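Local coordinates for protein beta-lactamase (Sebaldella termitidis, PDB 6N1N) that probably hydrolyses beta-lactam antibiotics to substituted beta-amino acids, as a class D serine beta-lactamase of the penicillin-binding transpeptidase fold, at residues K68-A73 / N91-Y96; E84-D89 / Y98-F103; I200-G205 / A217-N222. All blocks are in the same frame, centred on the assembly; numbering follows the deposited sequence. Where two conformers were deposited one is given.

Interaction 1 (K68-A73 / N91-Y96)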
loop_
_atom_site.group_PDB
_atom_site.type_symbol
_atom_site.label_atom_id
_atom_site.label_comp_id
_atom_site.label_asym_id
_atom_site.label_seq_id
_atom_site.Cartn_x
_atom_site.Cartn_y
_atom_site.Cartn_z
ATOM N N LYS A 68 14.597 -16.309 2.900
ATOM C CA LYS A 68 15.553 -15.999 3.954
ATOM C C LYS A 68 15.835 -14.507 4.021
ATOM O O LYS A 68 16.019 -13.953 5.113
ATOM C CB LYS A 68 16.852 -16.779 3.735
ATOM C CG LYS A 68 17.915 -16.533 4.794
ATOM C CD LYS A 68 19.024 -17.575 4.725
ATOM C CE LYS A 68 20.082 -17.329 5.786
ATOM N NZ LYS A 68 20.778 -16.033 5.577
ATOM N N ASP A 69 15.861 -13.850 2.871
ATOM C CA ASP A 69 16.111 -12.421 2.782
ATOM C C ASP A 69 15.533 -11.972 1.447
ATOM O O ASP A 69 14.853 -12.746 0.764
ATOM C CB ASP A 69 17.601 -12.098 2.932
ATOM C CG ASP A 69 18.473 -12.855 1.954
ATOM O OD1 ASP A 69 18.105 -12.916 0.763
ATOM O OD2 ASP A 69 19.553 -13.362 2.369
ATOM N N GLU A 70 15.842 -10.736 1.056
ATOM C CA GLU A 70 15.235 -10.136 -0.126
ATOM C C GLU A 70 16.000 -10.452 -1.395
ATOM O O GLU A 70 15.623 -9.966 -2.471
ATOM C CB GLU A 70 15.117 -8.619 0.036
ATOM C CG GLU A 70 16.375 -7.781 -0.235
ATOM C CD GLU A 70 17.326 -7.706 0.946
ATOM O OE1 GLU A 70 17.261 -8.580 1.849
ATOM O OE2 GLU A 70 18.148 -6.760 0.960
ATOM N N ASN A 71 17.073 -11.230 -1.282
ATOM C CA ASN A 71 17.875 -11.606 -2.437
ATOM C C ASN A 71 17.622 -13.041 -2.878
ATOM O O ASN A 71 18.060 -13.433 -3.971
ATOM C CB ASN A 71 19.377 -11.398 -2.112
ATOM C CG ASN A 71 19.726 -9.948 -1.797
ATOM O OD1 ASN A 71 20.360 -9.652 -0.779
ATOM N ND2 ASN A 71 19.340 -9.047 -2.669
ATOM N N GLU A 72 16.885 -13.820 -2.094
ATOM C CA GLU A 72 16.665 -15.228 -2.403
ATOM C C GLU A 72 15.591 -15.355 -3.466
ATOM O O GLU A 72 14.436 -14.980 -3.238
ATOM C CB GLU A 72 16.260 -15.985 -1.147
ATOM C CG GLU A 72 15.862 -17.450 -1.398
ATOM C CD GLU A 72 15.266 -18.111 -0.161
ATOM O OE1 GLU A 72 15.762 -17.854 0.949
ATOM O OE2 GLU A 72 14.289 -18.875 -0.293
ATOM N N ALA A 73 15.953 -15.906 -4.619
ATOM C CA ALA A 73 14.980 -16.003 -5.697
ATOM C C ALA A 73 14.001 -17.136 -5.445
ATOM O O ALA A 73 14.323 -18.154 -4.832
ATOM C CB ALA A 73 15.659 -16.203 -7.046
ATOM N N ASN A 91 13.272 -12.461 -6.775
ATOM C CA ASN A 91 13.403 -12.343 -5.338
ATOM C C ASN A 91 12.379 -11.340 -4.800
ATOM O O ASN A 91 11.640 -10.695 -5.547
ATOM C CB ASN A 91 14.840 -11.971 -4.956
ATOM C CG ASN A 91 15.274 -10.617 -5.489
ATOM O OD1 ASN A 91 14.510 -9.652 -5.490
ATOM N ND2 ASN A 91 16.529 -10.544 -5.947
ATOM N N LEU A 92 12.332 -11.220 -3.470
ATOM C CA LEU A 92 11.313 -10.379 -2.832
ATOM C C LEU A 92 11.430 -8.920 -3.258
ATOM O O LEU A 92 10.410 -8.246 -3.469
ATOM C CB LEU A 92 11.426 -10.495 -1.315
ATOM C CG LEU A 92 10.438 -9.717 -0.472
ATOM C CD1 LEU A 92 9.036 -10.316 -0.546
ATOM C CD2 LEU A 92 10.903 -9.670 0.965
ATOM N N ARG A 93 12.655 -8.398 -3.359
ATOM C CA ARG A 93 12.824 -7.012 -3.782
ATOM C C ARG A 93 12.226 -6.784 -5.165
ATOM O O ARG A 93 11.511 -5.803 -5.394
ATOM C CB ARG A 93 14.300 -6.619 -3.775
ATOM C CG ARG A 93 14.498 -5.146 -4.123
ATOM C CD ARG A 93 15.964 -4.768 -4.214
ATOM N NE ARG A 93 16.679 -4.978 -2.962
ATOM C CZ ARG A 93 16.731 -4.089 -1.975
ATOM N NH1 ARG A 93 16.078 -2.939 -2.074
ATOM N NH2 ARG A 93 17.413 -4.367 -0.879
ATOM N N GLU A 94 12.526 -7.683 -6.101
ATOM C CA GLU A 94 12.021 -7.575 -7.461
ATOM C C GLU A 94 10.513 -7.791 -7.520
ATOM O O GLU A 94 9.798 -7.091 -8.247
ATOM C CB GLU A 94 12.723 -8.603 -8.348
ATOM C CG GLU A 94 14.242 -8.451 -8.499
ATOM C CD GLU A 94 14.867 -9.653 -9.164
ATOM O OE1 GLU A 94 14.572 -10.789 -8.736
ATOM O OE2 GLU A 94 15.650 -9.462 -10.123
ATOM N N ALA A 95 10.020 -8.809 -6.823
ATOM C CA ALA A 95 8.582 -9.076 -6.831
ATOM C C ALA A 95 7.795 -7.872 -6.310
ATOM O O ALA A 95 6.733 -7.534 -6.854
ATOM C CB ALA A 95 8.295 -10.327 -6.009
ATOM N N TYR A 96 8.307 -7.200 -5.279
ATOM C CA TYR A 96 7.682 -5.980 -4.792
ATOM C C TYR A 96 7.715 -4.883 -5.854
ATOM O O TYR A 96 6.691 -4.252 -6.163
ATOM C CB TYR A 96 8.391 -5.542 -3.507
ATOM C CG TYR A 96 7.766 -4.366 -2.788
ATOM C CD1 TYR A 96 6.882 -4.555 -1.745
ATOM C CD2 TYR A 96 8.074 -3.061 -3.150
ATOM C CE1 TYR A 96 6.313 -3.491 -1.082
ATOM C CE2 TYR A 96 7.511 -2.000 -2.505
ATOM C CZ TYR A 96 6.636 -2.202 -1.469
ATOM O OH TYR A 96 6.070 -1.132 -0.808
HETATM O O HOH W 1 13.512 -12.989 -1.648
HETATM O O HOH W 2 19.547 -6.266 -2.118
#
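Glu70 and Arg93 run side by side and point the same way, carboxylate and guanidinium planes turned 60° apart. The meeting is therefore not a flat two-pronged pairing: Glu70 OE2 alone reaches the edge of the guanidinium, a salt bridge of 3.1 Å to Arg93 NH2 whose hydrogen bond is weak because the N-H...O angle is only 133°. Glu70 is bent at chi2, which lays its CG 3.6 Å from Arg93 NH2. The same NH2 has its stronger partner in Asp174, at the end of helix 166-175, so two carboxylates share it.

Glu70 O stands over the face of the Asn91 amide, 3.1 Å from CG; its approach to Asn91 OD1 is a contact of two acceptors. The Asn91 CG is tucked between the backbone N and carbonyl carbon (chi1 63°), and this rotation carries OD1 to Glu94 N at 2.9 Å, nearly along the C=O axis. In return Glu94 OE1 accepts from Asn91 N through its anti lone pair. Glu70 O is met by Arg93 N at 3.5 Å, straight but weak. A water takes the N-H of Leu92 and donates to the carbonyls of Asp69 and Glu72, fastening the loop to the first helical turn. The reciprocal pair Asn91-Glu94 is a capping box at the start of helix 92-98, with the 68-73 loop, itself containing an Asx turn at Asp69, laid against that N-terminus.

Interaction 2 (E84-D89 / Y98-F103)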
loop_
_atom_site.group_PDB
_atom_site.type_symbol
_atom_site.label_atom_id
_atom_site.label_comp_id
_atom_site.label_asym_id
_atom_site.label_seq_id
_atom_site.Cartn_x
_atom_site.Cartn_y
_atom_site.Cartn_z
ATOM N N GLU A 84 6.574 -8.641 -18.940
ATOM C CA GLU A 84 7.800 -9.386 -19.219
ATOM C C GLU A 84 8.693 -9.498 -17.982
ATOM O O GLU A 84 9.341 -10.526 -17.775
ATOM C CB GLU A 84 8.583 -8.738 -20.368
ATOM C CG GLU A 84 8.196 -9.222 -21.761
ATOM C CD GLU A 84 8.301 -10.733 -21.938
ATOM O OE1 GLU A 84 9.051 -11.396 -21.185
ATOM O OE2 GLU A 84 7.615 -11.254 -22.841
ATOM N N ASN A 85 8.759 -8.447 -17.158
ATOM C CA ASN A 85 9.588 -8.512 -15.961
ATOM C C ASN A 85 9.144 -9.630 -15.005
ATOM O O ASN A 85 9.899 -9.977 -14.091
ATOM C CB ASN A 85 9.557 -7.185 -15.204
ATOM C CG ASN A 85 10.534 -6.155 -15.755
ATOM O OD1 ASN A 85 11.531 -6.492 -16.363
ATOM N ND2 ASN A 85 10.224 -4.891 -15.540
ATOM N N TRP A 86 7.927 -10.161 -15.169
ATOM C CA TRP A 86 7.468 -11.271 -14.334
ATOM C C TRP A 86 8.004 -12.614 -14.796
ATOM O O TRP A 86 7.895 -13.594 -14.065
ATOM C CB TRP A 86 5.938 -11.383 -14.336
ATOM C CG TRP A 86 5.202 -10.244 -13.697
ATOM C CD1 TRP A 86 5.737 -9.229 -12.955
ATOM C CD2 TRP A 86 3.797 -9.994 -13.760
ATOM N NE1 TRP A 86 4.748 -8.374 -12.552
ATOM C CE2 TRP A 86 3.546 -8.822 -13.026
ATOM C CE3 TRP A 86 2.716 -10.655 -14.380
ATOM C CZ2 TRP A 86 2.270 -8.280 -12.893
ATOM C CZ3 TRP A 86 1.447 -10.116 -14.230
ATOM C CH2 TRP A 86 1.233 -8.950 -13.496
ATOM N N ASN A 87 8.528 -12.689 -16.015
ATOM C CA ASN A 87 8.794 -13.966 -16.671
ATOM C C ASN A 87 10.239 -14.416 -16.442
ATOM O O ASN A 87 11.011 -14.678 -17.377
ATOM C CB ASN A 87 8.474 -13.842 -18.157
ATOM C CG ASN A 87 6.992 -13.635 -18.430
ATOM O OD1 ASN A 87 6.139 -14.123 -17.685
ATOM N ND2 ASN A 87 6.678 -12.921 -19.498
ATOM N N LYS A 88 10.589 -14.534 -15.162
ATOM C CA LYS A 88 11.914 -14.947 -14.715
ATOM C C LYS A 88 11.837 -15.239 -13.224
ATOM O O LYS A 88 10.879 -14.848 -12.559
ATOM C CB LYS A 88 12.955 -13.866 -14.977
ATOM C CG LYS A 88 12.631 -12.548 -14.330
ATOM C CD LYS A 88 13.616 -11.459 -14.735
ATOM C CE LYS A 88 13.108 -10.080 -14.328
ATOM N NZ LYS A 88 14.178 -9.036 -14.320
ATOM N N ASP A 89 12.856 -15.935 -12.709
ATOM C CA ASP A 89 12.960 -16.096 -11.264
ATOM C C ASP A 89 13.014 -14.706 -10.637
ATOM O O ASP A 89 13.640 -13.786 -11.182
ATOM C CB ASP A 89 14.203 -16.899 -10.883
ATOM C CG ASP A 89 14.144 -18.355 -11.334
ATOM O OD1 ASP A 89 13.066 -18.851 -11.759
ATOM O OD2 ASP A 89 15.205 -19.010 -11.256
ATOM N N TYR A 98 8.081 -4.954 -9.081
ATOM C CA TYR A 98 7.318 -5.286 -10.275
ATOM C C TYR A 98 5.866 -5.640 -9.988
ATOM O O TYR A 98 5.111 -5.902 -10.932
ATOM C CB TYR A 98 7.951 -6.484 -10.997
ATOM C CG TYR A 98 9.373 -6.317 -11.413
ATOM C CD1 TYR A 98 9.871 -5.081 -11.802
ATOM C CD2 TYR A 98 10.235 -7.410 -11.425
ATOM C CE1 TYR A 98 11.198 -4.944 -12.186
ATOM C CE2 TYR A 98 11.539 -7.285 -11.807
ATOM C CZ TYR A 98 12.018 -6.051 -12.190
ATOM O OH TYR A 98 13.331 -5.965 -12.565
ATOM N N SER A 99 5.492 -5.721 -8.712
ATOM C CA SER A 99 4.152 -6.137 -8.321
ATOM C C SER A 99 3.817 -7.495 -8.937
ATOM O O SER A 99 2.751 -7.696 -9.523
ATOM C CB SER A 99 3.140 -5.072 -8.716
ATOM O OG SER A 99 3.545 -3.830 -8.156
ATOM N N ALA A 100 4.741 -8.438 -8.769
ATOM C CA ALA A 100 4.617 -9.776 -9.357
ATOM C C ALA A 100 3.680 -10.634 -8.514
ATOM O O ALA A 100 4.087 -11.253 -7.529
ATOM C CB ALA A 100 5.985 -10.430 -9.495
ATOM N N LEU A 101 2.407 -10.682 -8.916
ATOM C CA LEU A 101 1.415 -11.427 -8.156
ATOM C C LEU A 101 1.826 -12.879 -7.981
ATOM O O LEU A 101 1.664 -13.441 -6.895
ATOM C CB LEU A 101 0.048 -11.325 -8.838
ATOM C CG LEU A 101 -1.065 -12.110 -8.138
ATOM C CD1 LEU A 101 -1.383 -11.608 -6.721
ATOM C CD2 LEU A 101 -2.318 -12.085 -9.009
ATOM N N TRP A 102 2.400 -13.508 -9.022
ATOM C CA TRP A 102 2.686 -14.938 -8.921
ATOM C C TRP A 102 3.610 -15.256 -7.749
ATOM O O TRP A 102 3.453 -16.299 -7.097
ATOM C CB TRP A 102 3.262 -15.491 -10.234
ATOM C CG TRP A 102 4.735 -15.158 -10.609
ATOM C CD1 TRP A 102 5.143 -14.256 -11.563
ATOM C CD2 TRP A 102 5.935 -15.744 -10.083
ATOM N NE1 TRP A 102 6.515 -14.244 -11.653
ATOM C CE2 TRP A 102 7.025 -15.153 -10.760
ATOM C CE3 TRP A 102 6.199 -16.726 -9.116
ATOM C CZ2 TRP A 102 8.346 -15.501 -10.492
ATOM C CZ3 TRP A 102 7.503 -17.057 -8.851
ATOM C CH2 TRP A 102 8.564 -16.445 -9.525
ATOM N N PHE A 103 4.566 -14.370 -7.453
ATOM C CA PHE A 103 5.515 -14.596 -6.378
ATOM C C PHE A 103 4.810 -14.592 -5.033
ATOM O O PHE A 103 5.051 -15.475 -4.195
ATOM C CB PHE A 103 6.605 -13.524 -6.461
ATOM C CG PHE A 103 7.603 -13.503 -5.319
ATOM C CD1 PHE A 103 8.912 -13.925 -5.522
ATOM C CD2 PHE A 103 7.270 -12.962 -4.077
ATOM C CE1 PHE A 103 9.851 -13.849 -4.514
ATOM C CE2 PHE A 103 8.217 -12.902 -3.045
ATOM C CZ PHE A 103 9.491 -13.344 -3.271
#
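Asn85 covers one face of the Tyr98 ring: its CB stands 3.7 Å from the ring centroid, 6° off the normal, a CH-pi contact, and the amide beyond it stacks on the same ring with the planes 20° apart, ND2 lying nearest CE1. One face of the Trp86 indole receives Ala100, whose CA sits 3.9 Å from the centroid of the five-membered ring and offset toward its rim, with the methyl beside CD1. At the indole edge lies the Tyr98 carbonyl. Trp102 has Phe103 CB over one face, offset toward the rim, and offers its edge to the carbonyls of Trp86 and Lys88.

The two indole N-H groups bond in opposite directions across the contact. Trp86 NE1 donates to Tyr98 O at 3.0 Å; the bond is almost straight and lies in the indole plane, but reaches the oxygen from above the carbonyl plane. Trp102 NE1 gives 2.9 Å to Trp86 O on a lone pair in the carbonyl plane, although bent and tilted from its own ring.

Tyr98 O lies just before the Schellman motif formed at Ser99, where phi is positive, after which Ala100 occupies the N-cap position of helix 101-108. The Trp86 bond ties the 84-89 loop to the junction of two consecutive helices. Ser99-Ala100-Leu101 stands where class D enzymes carry the Ser-X-Val motif, consistent with an active-site wall near the predicted Ser51. Ser99 OG bonds to Lys189, first residue of the Lys-Thr-Gly motif, and weakly to a sulfate probably from the crystallisation liquor.

Trp102 reaches back because its CG lies between the backbone N and carbonyl carbon (chi1 75°), which brings CZ2 to 3.3 Å from Lys88 O. The extended Lys88 crosses Tyr98 at about a right angle, NZ 3.6 Å from Tyr98 OH.

Interaction 3 (I200-G205 / A217-N222)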
loop_
_atom_site.group_PDB
_atom_site.type_symbol
_atom_site.label_atom_id
_atom_site.label_comp_id
_atom_site.label_asym_id
_atom_site.label_seq_id
_atom_site.Cartn_x
_atom_site.Cartn_y
_atom_site.Cartn_z
ATOM N N ILE A 200 -10.933 0.809 -8.268
ATOM C CA ILE A 200 -10.320 1.251 -7.027
ATOM C C ILE A 200 -8.809 1.325 -7.269
ATOM O O ILE A 200 -8.180 0.311 -7.576
ATOM C CB ILE A 200 -10.627 0.291 -5.861
ATOM C CG1 ILE A 200 -12.117 -0.060 -5.766
ATOM C CG2 ILE A 200 -10.063 0.858 -4.538
ATOM C CD1 ILE A 200 -13.006 1.085 -5.596
ATOM N N ILE A 201 -8.232 2.515 -7.115
ATOM C CA ILE A 201 -6.819 2.725 -7.380
ATOM C C ILE A 201 -6.189 3.337 -6.134
ATOM O O ILE A 201 -6.472 4.491 -5.789
ATOM C CB ILE A 201 -6.586 3.607 -8.620
ATOM C CG1 ILE A 201 -7.251 2.933 -9.847
ATOM C CG2 ILE A 201 -5.117 3.848 -8.821
ATOM C CD1 ILE A 201 -7.257 3.810 -11.098
ATOM N N TRP A 202 -5.310 2.570 -5.488
ATOM C CA TRP A 202 -4.588 2.976 -4.303
ATOM C C TRP A 202 -3.165 3.444 -4.617
ATOM O O TRP A 202 -2.486 2.916 -5.487
ATOM C CB TRP A 202 -4.410 1.812 -3.341
ATOM C CG TRP A 202 -5.562 1.147 -2.694
ATOM C CD1 TRP A 202 -6.215 0.021 -3.112
ATOM C CD2 TRP A 202 -6.069 1.445 -1.401
ATOM N NE1 TRP A 202 -7.150 -0.354 -2.171
ATOM C CE2 TRP A 202 -7.063 0.502 -1.106
ATOM C CE3 TRP A 202 -5.794 2.443 -0.472
ATOM C CZ2 TRP A 202 -7.796 0.546 0.076
ATOM C CZ3 TRP A 202 -6.519 2.481 0.687
ATOM C CH2 TRP A 202 -7.485 1.525 0.968
ATOM N N TYR A 203 -2.692 4.358 -3.778
ATOM C CA TYR A 203 -1.265 4.597 -3.578
ATOM C C TYR A 203 -1.099 4.917 -2.090
ATOM O O TYR A 203 -1.654 5.911 -1.591
ATOM C CB TYR A 203 -0.771 5.723 -4.491
ATOM C CG TYR A 203 0.730 5.860 -4.542
ATOM C CD1 TYR A 203 1.540 4.783 -4.873
ATOM C CD2 TYR A 203 1.336 7.067 -4.251
ATOM C CE1 TYR A 203 2.923 4.911 -4.896
ATOM C CE2 TYR A 203 2.718 7.202 -4.318
ATOM C CZ TYR A 203 3.493 6.133 -4.620
ATOM O OH TYR A 203 4.859 6.297 -4.645
ATOM N N VAL A 204 -0.363 4.057 -1.368
ATOM C CA VAL A 204 -0.236 4.201 0.083
ATOM C C VAL A 204 1.235 4.101 0.454
ATOM O O VAL A 204 2.046 3.543 -0.288
ATOM C CB VAL A 204 -1.062 3.142 0.850
ATOM C CG1 VAL A 204 -2.528 3.114 0.369
ATOM C CG2 VAL A 204 -0.408 1.750 0.766
ATOM N N GLY A 205 1.586 4.676 1.605
ATOM C CA GLY A 205 2.964 4.633 2.056
ATOM C C GLY A 205 3.258 5.767 3.020
ATOM O O GLY A 205 2.379 6.229 3.743
ATOM N N ALA A 217 -2.557 7.773 2.274
ATOM C CA ALA A 217 -3.345 6.764 1.584
ATOM C C ALA A 217 -4.226 7.512 0.596
ATOM O O ALA A 217 -5.128 8.246 0.990
ATOM C CB ALA A 217 -4.183 5.921 2.552
ATOM N N VAL A 218 -3.889 7.376 -0.672
ATOM C CA VAL A 218 -4.659 7.924 -1.770
ATOM C C VAL A 218 -5.484 6.781 -2.331
ATOM O O VAL A 218 -4.974 5.673 -2.537
ATOM C CB VAL A 218 -3.729 8.514 -2.846
ATOM C CG1 VAL A 218 -4.498 8.776 -4.140
ATOM C CG2 VAL A 218 -3.076 9.763 -2.358
ATOM N N ARG A 219 -6.766 7.017 -2.534
ATOM C CA ARG A 219 -7.607 5.973 -3.097
ATOM C C ARG A 219 -8.592 6.617 -4.051
ATOM O O ARG A 219 -9.545 7.293 -3.632
ATOM C CB ARG A 219 -8.319 5.164 -2.028
ATOM C CG ARG A 219 -8.982 3.954 -2.634
ATOM C CD ARG A 219 -9.703 3.112 -1.622
ATOM N NE ARG A 219 -10.752 3.830 -0.906
ATOM C CZ ARG A 219 -11.320 3.389 0.216
ATOM N NH1 ARG A 219 -10.950 2.222 0.776
ATOM N NH2 ARG A 219 -12.256 4.131 0.789
ATOM N N ILE A 220 -8.373 6.354 -5.320
ATOM C CA ILE A 220 -9.159 6.893 -6.408
ATOM C C ILE A 220 -10.285 5.929 -6.709
ATOM O O ILE A 220 -10.068 4.709 -6.789
ATOM C CB ILE A 220 -8.273 7.093 -7.650
ATOM C CG1 ILE A 220 -7.208 8.147 -7.334
ATOM C CG2 ILE A 220 -9.100 7.444 -8.885
ATOM C CD1 ILE A 220 -6.085 8.165 -8.332
ATOM N N ILE A 221 -11.486 6.472 -6.867
ATOM C CA ILE A 221 -12.635 5.721 -7.340
ATOM C C ILE A 221 -12.945 6.234 -8.735
ATOM O O ILE A 221 -13.085 7.442 -8.939
ATOM C CB ILE A 221 -13.857 5.883 -6.420
ATOM C CG1 ILE A 221 -13.500 5.537 -4.979
ATOM C CG2 ILE A 221 -15.023 5.045 -6.949
ATOM C CD1 ILE A 221 -13.021 4.117 -4.783
ATOM N N ASN A 222 -13.019 5.328 -9.689
ATOM C CA ASN A 222 -13.211 5.704 -11.074
ATOM C C ASN A 222 -14.229 4.765 -11.681
ATOM O O ASN A 222 -14.037 3.547 -11.659
ATOM C CB ASN A 222 -11.903 5.630 -11.845
ATOM C CG ASN A 222 -12.106 5.826 -13.305
ATOM O OD1 ASN A 222 -12.796 6.774 -13.728
ATOM N ND2 ASN A 222 -11.533 4.936 -14.103
#
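Trp202 and Arg219 face each other as a non-hydrogen-bonded antiparallel pair, and their side chains rise side by side from the sheet. The arginine lies over one face of the indole: CD is 3.6 Å from the centroid of the six-membered ring and 11° off its normal, a CH-pi contact. With its CG anti to the backbone N and chi2 fully extended, Arg219 lays its aliphatic part along the ring before bending at chi3 (59°). The guanidinium ends up 65° from the indole plane, with NH1 3.5 Å from Trp202 CH2, so the charged group is not stacked flat on the ring. Its polar end goes to Ile45 O through NH2, while Trp202 NE1 donates to Leu48 O. Ile200 also runs alongside the arginine, its CG2 branch 3.7 Å from Arg219 CD.

Val204 and Ala217 continue this face, with Val204 CG1 3.9 Å from Ala217 CB. On the reverse face Ile201 meets Ile220 through their CB atoms at 4.0 Å. Tyr203, its CG swung opposite the backbone N, carries its ring away from Val218.

Four backbone bonds hold the ladder in register, two each in the Ile201-Ile220 and Tyr203-Val218 pairs; the shortest is Ile220 N to Ile201 O at 2.7 Å.

The pairing belongs to the beta hairpin of strands 198-209 and 212-222. Strand 184-195 bonds to the outer edge of the former and strand 22-29 to that of the latter. Helix 228-245 packs against the Tyr203 and Val218 face, whereas helix 147-159, through Gln150 and Pro147, covers the face of Trp202 and Arg219.

In the fold
Interactions 1 and 2 are neighbours, their centres 11 Å apart, and their segments alternate along the chain. They meet where helix 92-98 passes into helix 101-108: Ala95 O lies 2.9 Å from Ala100 N, a probable hydrogen bond, and Phe103 packs on Leu92 and Ala95. Interaction 3 is separate, in the beta sheet, with its centre 25 Å from that of interaction 1 and 22 Å from that of interaction 2. Both interactions 2 and 3 approach the predicted acyl-ester serine, Ser51: the side chain of Ser99 is about 5 Å from its own, that of Trp202 about 8 Å. Lys54, found carboxylated on NZ, carries the class D hallmark. Interaction 1 is remote from this site.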